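Local atomic coordinates of maltose-binding protein MalE1 (Thermotoga maritima, PDB entry 6DTU), a protein that binds maltotetraose in the cleft of a periplasmic-binding-protein fold and probably hands maltose-type sugars to a membrane transporter. Residues L348-V352 with N353-T357; V358-A361 with L362-A365; L195-R198 with L199-G203; A338-W341 with A342-D346; Y156-A159 with P160-F163. One frame throughout, in Å; residues are numbered along the deposited sequence.

Interaction 1 of 5, residues L348-V352 with N353-T357; sequences LNLVV and NGKAT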
# COMPACT_ATOMS: atom_id res chain seq x y z
N LEU A 348 -12.30 12.64 4.82
CA LEU A 348 -13.05 11.95 3.78
C LEU A 348 -14.31 11.30 4.33
O LEU A 348 -15.32 11.25 3.63
CB LEU A 348 -12.18 10.92 3.07
CG LEU A 348 -11.04 11.61 2.33
CD1 LEU A 348 -10.18 10.56 1.66
CD2 LEU A 348 -11.55 12.63 1.32
N ASN A 349 -14.27 10.82 5.58
CA ASN A 349 -15.49 10.30 6.20
C ASN A 349 -16.58 11.36 6.26
O ASN A 349 -17.75 11.08 5.97
CB ASN A 349 -15.19 9.76 7.60
CG ASN A 349 -16.45 9.31 8.33
OD1 ASN A 349 -17.20 10.13 8.86
ND2 ASN A 349 -16.66 8.01 8.40
N LEU A 350 -16.21 12.59 6.64
CA LEU A 350 -17.19 13.67 6.67
C LEU A 350 -17.75 13.95 5.29
O LEU A 350 -18.96 14.17 5.14
CB LEU A 350 -16.53 14.94 7.21
CG LEU A 350 -16.06 14.87 8.66
CD1 LEU A 350 -15.39 16.17 9.04
CD2 LEU A 350 -17.28 14.59 9.53
N VAL A 351 -16.90 13.94 4.27
CA VAL A 351 -17.35 14.27 2.92
C VAL A 351 -18.33 13.21 2.41
O VAL A 351 -19.41 13.53 1.91
CB VAL A 351 -16.15 14.44 1.97
CG1 VAL A 351 -16.65 14.56 0.53
CG2 VAL A 351 -15.33 15.67 2.35
N VAL A 352 -17.95 11.93 2.50
CA VAL A 352 -18.81 10.91 1.92
C VAL A 352 -20.11 10.76 2.69
O VAL A 352 -21.08 10.21 2.16
CB VAL A 352 -18.14 9.54 1.70
CG1 VAL A 352 -16.97 9.66 0.75
CG2 VAL A 352 -17.72 8.94 3.02
N ASN A 353 -20.15 11.23 3.93
CA ASN A 353 -21.38 11.19 4.72
C ASN A 353 -22.14 12.51 4.69
O ASN A 353 -23.11 12.66 5.45
CB ASN A 353 -21.09 10.72 6.15
CG ASN A 353 -20.73 9.23 6.21
OD1 ASN A 353 -19.57 8.86 6.48
ND2 ASN A 353 -21.72 8.37 5.96
N GLY A 354 -21.75 13.44 3.84
CA GLY A 354 -22.48 14.69 3.69
C GLY A 354 -22.50 15.53 4.95
O GLY A 354 -23.48 16.23 5.22
N LYS A 355 -21.39 15.53 5.70
CA LYS A 355 -21.33 16.22 6.98
C LYS A 355 -20.62 17.55 6.90
O LYS A 355 -20.69 18.32 7.87
CB LYS A 355 -20.60 15.37 8.02
CG LYS A 355 -21.13 13.98 8.16
CD LYS A 355 -22.14 13.91 9.28
CE LYS A 355 -22.97 12.65 9.16
NZ LYS A 355 -24.39 12.87 9.56
N ALA A 356 -19.93 17.82 5.80
CA ALA A 356 -19.17 19.04 5.61
C ALA A 356 -18.88 19.19 4.13
O ALA A 356 -18.89 18.21 3.37
CB ALA A 356 -17.86 19.03 6.41
N THR A 357 -18.64 20.43 3.71
CA THR A 357 -18.19 20.66 2.34
C THR A 357 -16.78 20.12 2.19
O THR A 357 -16.07 19.85 3.16
CB THR A 357 -18.19 22.15 2.00
OG1 THR A 357 -17.13 22.81 2.73
CG2 THR A 357 -19.53 22.78 2.34
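L350 and K355 face each other across the turn that ends helix 341-352, and their main chains close it as a Schellman motif. K355 N bonds to L350 O at 2.8 Å and almost straight (168°), while G354 N reaches back to V351 O at 3.0 Å. The positive phi of G354 (63°), the C' residue, turns the chain out of the helix. One step earlier, N353 N bonds to N349 O at 3.2 Å with a bent geometry and has a second, weak bond to L350 O.

Packing is tight on the side of V351 and V352. V351 turns into the protein against V358 and A361 of helix 358-374, and V352 lies on L196 and V200 of helix 187-201. The other side is loose and borders solvent: L350 CD2 touches K355 CB at 3.7 Å, the two side chains crossing at about a right angle, and L350 CB stands 4.4 Å from A356 CB. Beyond CB the lysine bends at chi2 (-95°), and its end leads away from the leucine. T357, at the N-cap of the next helix, has its OG1 hydrogen-bonded to E360 N.

What the side chains add on the solvent side is thus chiefly apolar contact, while the capping bonds satisfy carbonyls of the last helical turn that have no further helical N-H to meet.

Interaction 2 of 5, residues V358-A361 with L362-A365; sequences VEEA and LKNA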
# COMPACT_ATOMS: atom_id res chain seq x y z
N VAL A 358 -16.38 19.92 0.93
CA VAL A 358 -15.03 19.43 0.67
C VAL A 358 -14.00 20.42 1.19
O VAL A 358 -13.01 20.04 1.82
CB VAL A 358 -14.84 19.13 -0.83
CG1 VAL A 358 -13.36 18.88 -1.15
CG2 VAL A 358 -15.68 17.95 -1.24
N GLU A 359 -14.23 21.72 0.95
CA GLU A 359 -13.25 22.73 1.29
C GLU A 359 -13.08 22.83 2.80
O GLU A 359 -11.96 22.98 3.30
CB GLU A 359 -13.70 24.08 0.73
CG GLU A 359 -13.73 24.14 -0.79
CD GLU A 359 -15.11 23.94 -1.42
OE1 GLU A 359 -15.98 23.21 -0.86
OE2 GLU A 359 -15.31 24.50 -2.51
N GLU A 360 -14.19 22.77 3.54
CA GLU A 360 -14.11 22.81 5.00
C GLU A 360 -13.44 21.56 5.54
O GLU A 360 -12.64 21.64 6.48
CB GLU A 360 -15.51 22.93 5.58
CG GLU A 360 -15.53 23.19 7.09
CD GLU A 360 -15.07 24.60 7.48
OE1 GLU A 360 -14.77 25.43 6.59
OE2 GLU A 360 -15.02 24.87 8.70
N ALA A 361 -13.78 20.39 4.99
CA ALA A 361 -13.24 19.16 5.55
C ALA A 361 -11.73 19.11 5.35
O ALA A 361 -10.99 18.74 6.27
CB ALA A 361 -13.91 17.95 4.91
N LEU A 362 -11.27 19.46 4.15
CA LEU A 362 -9.84 19.41 3.86
C LEU A 362 -9.09 20.51 4.60
O LEU A 362 -8.00 20.27 5.13
CB LEU A 362 -9.59 19.51 2.35
CG LEU A 362 -10.10 18.35 1.48
CD1 LEU A 362 -9.82 18.60 0.01
CD2 LEU A 362 -9.47 17.02 1.93
N LYS A 363 -9.69 21.70 4.69
CA LYS A 363 -9.05 22.79 5.41
C LYS A 363 -8.79 22.39 6.86
O LYS A 363 -7.68 22.58 7.37
CB LYS A 363 -9.95 24.03 5.35
CG LYS A 363 -9.39 25.26 6.05
CD LYS A 363 -10.29 26.47 5.78
CE LYS A 363 -10.06 27.57 6.79
NZ LYS A 363 -11.36 28.17 7.20
N ASN A 364 -9.80 21.82 7.51
CA ASN A 364 -9.64 21.39 8.89
C ASN A 364 -8.62 20.26 8.99
O ASN A 364 -7.86 20.19 9.96
CB ASN A 364 -10.99 21.00 9.50
CG ASN A 364 -11.90 22.19 9.69
OD1 ASN A 364 -11.47 23.34 9.57
ND2 ASN A 364 -13.16 21.93 10.02
N ALA A 365 -8.61 19.36 8.00
CA ALA A 365 -7.63 18.27 8.01
C ALA A 365 -6.20 18.81 8.02
O ALA A 365 -5.36 18.36 8.80
CB ALA A 365 -7.83 17.32 6.82
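V358 carries CG1 anti to its backbone N (chi1 169°) and L362 holds CG anti to its carbonyl carbon (chi1 -66°), which lays the two side chains side by side, pointing the same way, with V358 CG1 3.7 Å from L362 CD1. They are an i to i+4 pair on the first turns of the C-terminal alpha-helix 358-374. Four regular backbone bonds join the turns, from L362 N to V358 O through A365 N to A361 O, each 3.0 Å long.

The helix is amphipathic. V358 and L362 rest on V193 of helix 187-201, L362 also meeting I190 there, while the methyl of A365 makes contact with A347 of helix 341-352.

The outer side is polar and more loosely arranged. The E360 carboxylate bends back toward N364, whose ND2 lies 3.7 Å from E360 OE2, the two planes 76° apart. K363 runs outward, its end leading away from the preceding turn. Its charge is near that of the glutamate but beyond a salt bridge, so any attraction is probably weak: E360 OE1 lies 4.4 Å from K363 NZ.

Interaction 3 of 5, residues L195-R198 with L199-G203; sequences LLKR and LVDEG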
# COMPACT_ATOMS: atom_id res chain seq x y z
N LEU A 195 -14.41 15.05 -6.98
CA LEU A 195 -14.69 13.87 -7.79
C LEU A 195 -15.18 12.71 -6.92
O LEU A 195 -16.17 12.06 -7.27
CB LEU A 195 -13.45 13.48 -8.61
CG LEU A 195 -13.56 12.21 -9.46
CD1 LEU A 195 -14.62 12.38 -10.53
CD2 LEU A 195 -12.21 11.83 -10.08
N LEU A 196 -14.55 12.48 -5.76
CA LEU A 196 -15.06 11.47 -4.84
C LEU A 196 -16.50 11.77 -4.46
O LEU A 196 -17.36 10.88 -4.48
CB LEU A 196 -14.19 11.40 -3.58
CG LEU A 196 -14.75 10.60 -2.40
CD1 LEU A 196 -14.93 9.15 -2.81
CD2 LEU A 196 -13.85 10.75 -1.20
N LYS A 197 -16.80 13.04 -4.16
CA LYS A 197 -18.16 13.37 -3.77
C LYS A 197 -19.14 13.16 -4.92
O LYS A 197 -20.26 12.69 -4.70
CB LYS A 197 -18.24 14.80 -3.22
CG LYS A 197 -19.62 15.11 -2.65
CD LYS A 197 -19.67 16.39 -1.85
CE LYS A 197 -20.99 16.44 -1.10
NZ LYS A 197 -20.89 15.70 0.20
N ARG A 198 -18.71 13.44 -6.15
CA ARG A 198 -19.55 13.16 -7.31
C ARG A 198 -19.89 11.68 -7.39
O ARG A 198 -21.04 11.31 -7.62
CB ARG A 198 -18.84 13.63 -8.58
CG ARG A 198 -19.66 13.40 -9.85
CD ARG A 198 -18.85 13.65 -11.12
NE ARG A 198 -19.51 13.11 -12.30
CZ ARG A 198 -18.91 12.95 -13.48
NH1 ARG A 198 -17.63 13.27 -13.62
NH2 ARG A 198 -19.58 12.45 -14.51
N LEU A 199 -18.91 10.81 -7.17
CA LEU A 199 -19.16 9.37 -7.20
C LEU A 199 -20.20 8.96 -6.16
O LEU A 199 -21.07 8.11 -6.43
CB LEU A 199 -17.86 8.61 -6.96
CG LEU A 199 -16.69 8.79 -7.93
CD1 LEU A 199 -15.58 7.84 -7.54
CD2 LEU A 199 -17.14 8.57 -9.37
N VAL A 200 -20.14 9.55 -4.96
CA VAL A 200 -21.12 9.25 -3.93
C VAL A 200 -22.47 9.84 -4.31
O VAL A 200 -23.51 9.17 -4.21
CB VAL A 200 -20.63 9.80 -2.57
CG1 VAL A 200 -21.69 9.59 -1.50
CG2 VAL A 200 -19.32 9.12 -2.18
N ASP A 201 -22.48 11.10 -4.76
CA ASP A 201 -23.73 11.79 -5.09
C ASP A 201 -24.45 11.11 -6.23
O ASP A 201 -25.68 11.06 -6.27
CB ASP A 201 -23.47 13.24 -5.47
CG ASP A 201 -23.10 14.12 -4.29
OD1 ASP A 201 -23.28 13.69 -3.12
OD2 ASP A 201 -22.68 15.27 -4.53
N GLU A 202 -23.70 10.61 -7.21
CA GLU A 202 -24.33 9.93 -8.32
C GLU A 202 -24.64 8.46 -8.03
O GLU A 202 -25.12 7.77 -8.92
CB GLU A 202 -23.50 10.09 -9.60
CG GLU A 202 -23.39 11.53 -10.05
CD GLU A 202 -22.73 11.70 -11.39
OE1 GLU A 202 -22.69 10.72 -12.18
OE2 GLU A 202 -22.25 12.81 -11.67
N GLY A 203 -24.37 7.99 -6.81
CA GLY A 203 -24.75 6.65 -6.39
C GLY A 203 -23.80 5.54 -6.81
O GLY A 203 -24.14 4.36 -6.64
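R198 and E202, one helical turn apart, are tied by a salt bridge in which R198 NE donates to E202 OE2 at 2.8 Å and 161°. The oxygen sits at the guanidinium edge, near its plane, whereas the arginine meets the carboxylate from above, 47° out of the carboxylate plane. With CG anti to the backbone N (chi1 -178°), the extended arginine chain runs alongside the carboxylate and brings NE to it; R198 CG is also 3.2 Å from E202 OE2.

Next to this pair, K197 CG lies 3.6 Å from D201 OD2, while K197 NZ makes a weak hydrogen bond to V351 O. The backbone bonds of helix 187-201 join the same turns, among them D201 N to K197 O at 2.7 Å. The helix ends in a Schellman motif at G203, whose phi is positive.

Further out, R198 NH2 forms a salt bridge with D128 and E202 OE1 another with K135, while L199 packs on M127 and I131 of helix 127-140. Replacing R198 by an alanine would take away the guanidinium, and E202 OE2 would probably lose this partner, keeping K135 through OE1, while D128 would lose its bridge. With acids and bases alternating along this chain of four, each charge is likely to steady the next.

Interaction 4 of 5, residues A338-W341 with A342-D346; sequences AAVW and AAMND. With GLC (alpha-D-glucopyranose), chain C; GLC (alpha-D-glucopyranose), chain B.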
# COMPACT_ATOMS: atom_id res chain seq x y z
N ALA A 338 3.17 10.16 9.80
CA ALA A 338 2.26 9.56 10.78
C ALA A 338 1.11 10.50 11.11
O ALA A 338 0.02 10.05 11.46
CB ALA A 338 3.03 9.20 12.05
N ALA A 339 1.34 11.80 11.01
CA ALA A 339 0.30 12.79 11.29
C ALA A 339 -0.72 12.93 10.15
O ALA A 339 -1.68 13.68 10.30
CB ALA A 339 0.93 14.15 11.55
N VAL A 340 -0.53 12.24 9.03
CA VAL A 340 -1.32 12.56 7.85
C VAL A 340 -2.56 11.69 7.73
O VAL A 340 -3.66 12.19 7.47
CB VAL A 340 -0.43 12.50 6.58
CG1 VAL A 340 -1.30 12.58 5.32
CG2 VAL A 340 0.61 13.62 6.60
N TRP A 341 -2.41 10.37 7.91
CA TRP A 341 -3.44 9.43 7.49
C TRP A 341 -4.75 9.63 8.23
O TRP A 341 -5.82 9.64 7.62
CB TRP A 341 -2.94 8.00 7.72
CG TRP A 341 -1.64 7.69 7.02
CD1 TRP A 341 -0.42 7.53 7.62
CD2 TRP A 341 -1.43 7.45 5.62
NE1 TRP A 341 0.53 7.21 6.69
CE2 TRP A 341 -0.05 7.16 5.45
CE3 TRP A 341 -2.26 7.47 4.50
CZ2 TRP A 341 0.50 6.87 4.21
CZ3 TRP A 341 -1.71 7.18 3.26
CH2 TRP A 341 -0.33 6.90 3.12
N ALA A 342 -4.69 9.70 9.56
CA ALA A 342 -5.93 9.76 10.34
C ALA A 342 -6.71 11.05 10.08
O ALA A 342 -7.94 11.02 10.00
CB ALA A 342 -5.63 9.58 11.84
N ALA A 343 -6.01 12.19 9.97
CA ALA A 343 -6.69 13.45 9.65
C ALA A 343 -7.38 13.38 8.29
O ALA A 343 -8.52 13.84 8.13
CB ALA A 343 -5.68 14.59 9.66
N MET A 344 -6.72 12.79 7.30
CA MET A 344 -7.32 12.72 5.97
C MET A 344 -8.47 11.71 5.92
O MET A 344 -9.50 11.98 5.30
CB MET A 344 -6.25 12.41 4.93
CG MET A 344 -5.25 13.55 4.70
SD MET A 344 -6.06 15.07 4.16
CE MET A 344 -6.55 14.57 2.53
N ASN A 345 -8.31 10.56 6.60
CA ASN A 345 -9.41 9.60 6.69
C ASN A 345 -10.62 10.24 7.33
O ASN A 345 -11.76 10.04 6.88
CB ASN A 345 -8.99 8.39 7.53
CG ASN A 345 -8.04 7.47 6.82
OD1 ASN A 345 -7.82 7.57 5.61
ND2 ASN A 345 -7.48 6.55 7.56
N ASP A 346 -10.41 11.00 8.41
CA ASP A 346 -11.53 11.66 9.07
C ASP A 346 -12.21 12.66 8.14
O ASP A 346 -13.45 12.71 8.08
CB ASP A 346 -11.03 12.30 10.37
CG ASP A 346 -10.76 11.25 11.47
OD1 ASP A 346 -11.02 10.05 11.27
OD2 ASP A 346 -10.31 11.65 12.56
C1 GLC C . -0.93 2.86 3.84
C2 GLC C . 0.24 3.06 4.73
C3 GLC C . -0.09 2.78 6.16
C4 GLC C . -1.18 3.64 6.66
C5 GLC C . -2.46 3.47 5.79
C6 GLC C . -3.46 4.39 6.13
O2 GLC C . 1.29 2.15 4.31
O3 GLC C . 1.10 2.98 6.98
O4 GLC C . -1.49 3.23 8.02
O5 GLC C . -2.05 3.71 4.30
O6 GLC C . -4.59 4.12 5.33
C1 GLC B . -1.03 4.14 9.00
C2 GLC B . -0.54 3.36 10.16
C3 GLC B . -1.67 2.70 10.86
C4 GLC B . -2.71 3.68 11.30
C5 GLC B . -3.33 4.41 10.09
C6 GLC B . -4.30 5.41 10.44
O2 GLC B . 0.41 2.32 9.67
O3 GLC B . -1.11 2.01 12.03
O4 GLC B . -3.75 2.97 12.01
O5 GLC B . -2.12 5.07 9.38
O6 GLC B . -3.69 6.38 11.26
O HOH W 1 -2.39 8.43 10.97
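The maltotetraose pocket is walled here by W341, the first residue of helix 341-352, whose indole forms a CH-pi platform for the sugar. One indole face carries the glucose of chain C, with its C4 3.8 Å above the plane and offset toward the rim; W341 CZ3 is 3.6 Å from O5 of that sugar. The next glucose, chain B, reaches the start of the side chain, its O5 3.5 Å from W341 CB. CG stands anti to the carbonyl carbon (chi1 -57°), which turns one ring face to the chain C glucose and leaves the chain B glucose at the CB, CG and CD1 end.

A water lying in the indole plane at its edge joins loop and helix: it donates to A338 O at 2.9 Å and accepts from A342 N at 3.0 Å. Its approach to O6 of the chain B glucose is very short and of doubtful geometry. The first helical turn is closed by M344 N to V340 O and by a nearly straight bond (167°) from N345 N to W341 O at 2.8 Å. The V340 and M344 side chains lie alongside each other, V340 CG1 to M344 CG 4.1 Å.

N345 OD1 accepts from F155 N at the start of helix 155-164, and W341 touches Y156 of that helix. V340 packs on V169 and F170 of strand 168-173, while A343 and M344 lie against helix 358-374.

Interaction 5 of 5, residues Y156-A159 with P160-F163; sequences YYIA and PFIF. With GLC (alpha-D-glucopyranose), chain D; GLC (alpha-D-glucopyranose), chain C.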
# COMPACT_ATOMS: atom_id res chain seq x y z
N TYR A 156 -5.70 6.78 1.46
CA TYR A 156 -4.79 6.05 0.59
C TYR A 156 -5.44 5.71 -0.76
O TYR A 156 -4.79 5.79 -1.82
CB TYR A 156 -4.29 4.80 1.31
CG TYR A 156 -3.35 3.95 0.48
CD1 TYR A 156 -1.96 4.16 0.49
CD2 TYR A 156 -3.85 2.94 -0.34
CE1 TYR A 156 -1.10 3.37 -0.30
CE2 TYR A 156 -2.99 2.15 -1.12
CZ TYR A 156 -1.63 2.39 -1.09
OH TYR A 156 -0.81 1.62 -1.85
N TYR A 157 -6.73 5.37 -0.75
CA TYR A 157 -7.43 4.97 -1.97
C TYR A 157 -7.99 6.15 -2.77
O TYR A 157 -8.24 6.00 -3.98
CB TYR A 157 -8.54 3.96 -1.63
CG TYR A 157 -7.93 2.69 -1.12
CD1 TYR A 157 -7.59 1.66 -1.99
CD2 TYR A 157 -7.64 2.52 0.23
CE1 TYR A 157 -6.97 0.51 -1.54
CE2 TYR A 157 -7.05 1.37 0.69
CZ TYR A 157 -6.73 0.37 -0.20
OH TYR A 157 -6.12 -0.77 0.24
N ILE A 158 -8.18 7.31 -2.14
CA ILE A 158 -8.64 8.51 -2.84
C ILE A 158 -7.46 9.36 -3.31
O ILE A 158 -7.62 10.24 -4.16
CB ILE A 158 -9.58 9.29 -1.91
CG1 ILE A 158 -10.71 8.38 -1.40
CG2 ILE A 158 -10.18 10.53 -2.59
CD1 ILE A 158 -11.48 7.70 -2.50
N ALA A 159 -6.26 9.10 -2.78
CA ALA A 159 -5.08 9.82 -3.23
C ALA A 159 -4.90 9.91 -4.74
O ALA A 159 -4.45 10.96 -5.21
CB ALA A 159 -3.81 9.24 -2.57
N PRO A 160 -5.19 8.87 -5.56
CA PRO A 160 -4.99 9.05 -7.00
C PRO A 160 -5.77 10.23 -7.56
O PRO A 160 -5.26 10.91 -8.47
CB PRO A 160 -5.46 7.72 -7.60
CG PRO A 160 -5.34 6.73 -6.50
CD PRO A 160 -5.64 7.50 -5.24
N PHE A 161 -6.95 10.53 -7.00
CA PHE A 161 -7.73 11.69 -7.47
C PHE A 161 -7.13 12.99 -6.97
O PHE A 161 -7.02 13.97 -7.71
CB PHE A 161 -9.17 11.63 -6.95
CG PHE A 161 -9.97 10.44 -7.41
CD1 PHE A 161 -9.61 9.68 -8.52
CD2 PHE A 161 -11.12 10.10 -6.72
CE1 PHE A 161 -10.38 8.61 -8.91
CE2 PHE A 161 -11.89 9.02 -7.11
CZ PHE A 161 -11.52 8.27 -8.20
N ILE A 162 -6.77 13.01 -5.69
CA ILE A 162 -6.18 14.19 -5.07
C ILE A 162 -4.89 14.59 -5.78
O ILE A 162 -4.68 15.76 -6.13
CB ILE A 162 -5.95 13.90 -3.57
CG1 ILE A 162 -7.30 13.79 -2.86
CG2 ILE A 162 -4.98 14.92 -2.92
CD1 ILE A 162 -7.21 13.23 -1.47
N PHE A 163 -3.98 13.62 -5.99
CA PHE A 163 -2.72 13.93 -6.63
C PHE A 163 -2.88 14.18 -8.12
O PHE A 163 -2.15 15.01 -8.68
CB PHE A 163 -1.72 12.79 -6.39
CG PHE A 163 -1.41 12.54 -4.93
CD1 PHE A 163 -1.53 13.53 -3.98
CD2 PHE A 163 -0.99 11.28 -4.52
CE1 PHE A 163 -1.25 13.28 -2.65
CE2 PHE A 163 -0.69 11.02 -3.22
CZ PHE A 163 -0.82 12.02 -2.26
C1 GLC D . -2.24 -1.65 1.35
C2 GLC D . -0.97 -0.92 1.10
C3 GLC D . -0.58 -0.13 2.26
C4 GLC D . -1.66 0.87 2.63
C5 GLC D . -3.04 0.17 2.86
C6 GLC D . -4.13 1.09 2.96
O2 GLC D . 0.06 -1.93 0.90
O3 GLC D . 0.62 0.68 1.96
O4 GLC D . -1.33 1.52 3.91
O5 GLC D . -3.30 -0.67 1.62
O6 GLC D . -5.26 0.41 3.48
C1 GLC C . -0.93 2.86 3.84
C2 GLC C . 0.24 3.06 4.73
C3 GLC C . -0.09 2.78 6.16
C4 GLC C . -1.18 3.64 6.66
C5 GLC C . -2.46 3.47 5.79
C6 GLC C . -3.46 4.39 6.13
O2 GLC C . 1.29 2.15 4.31
O3 GLC C . 1.10 2.98 6.98
O4 GLC C . -1.49 3.23 8.02
O5 GLC C . -2.05 3.71 4.30
O6 GLC C . -4.59 4.12 5.33
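A159 CB meets the ring of F163 one turn on, 3.7 Å from F163 CE2, and Y156, near the start of the same helix, meets the sugars. With CG anti to the backbone N (chi1 179°), the Y156 side chain runs along the ligand from its CB, 3.9 Å from O5 of the chain C glucose: CD1 approaches C1 of that glucose at 3.7 Å, CD2 lies 3.8 Å from C6 of the chain D glucose, CE1 and CZ pass C4 of the chain D unit, and OH ends near its C2. That C4 stands 3.8 Å above the centre of the ring, a CH-pi stack. Y157 turns its own ring face toward the edge of Y156, with CD2 of Y156 over its centre, and sets OH 3.1 Å from O5 of the chain D glucose. A leucine in place of Y156 would probably lose the flat platform for this sugar and leave Y157 without the ring edge that packs on its face.

Helix 155-164 is kinked at P160, which has no N-H to give. F161 N makes no i to i+4 bond; it turns to I158 O at a bent 135°, and I162 N shares that oxygen. F163 N bonds to A159 O at 177°. I158 and F161 pack on helix 187-201, I158 against L196 and F161 against L195 and L199.

Overall arrangement
Interactions 4 and 5 contribute to the sugar site: W341 and Y156 both touch the chain C glucose, and W341 CZ3 comes within 4.0 Å of Y156 CB. Interaction 1, about 15 Å from interaction 4 between centres, lies further along helix 341-352, where L348 CD1 meets I158 CG1 of interaction 5 at 3.8 Å. Interaction 3 packs on interactions 1 and 5, through V352 CG1 to L196 CD2 (3.8 Å) and L195 CD2 to F161 CD1 (3.7 Å). Interaction 2 packs on helix 341-352, with V351 CG2 3.7 Å from A361 CB and L362 CD2 3.9 Å from M344 CE. Interactions 1, 2 and 3 lie farther out, the side chains of N349, A365 and L196 about 12 to 13 Å from a bound glucose.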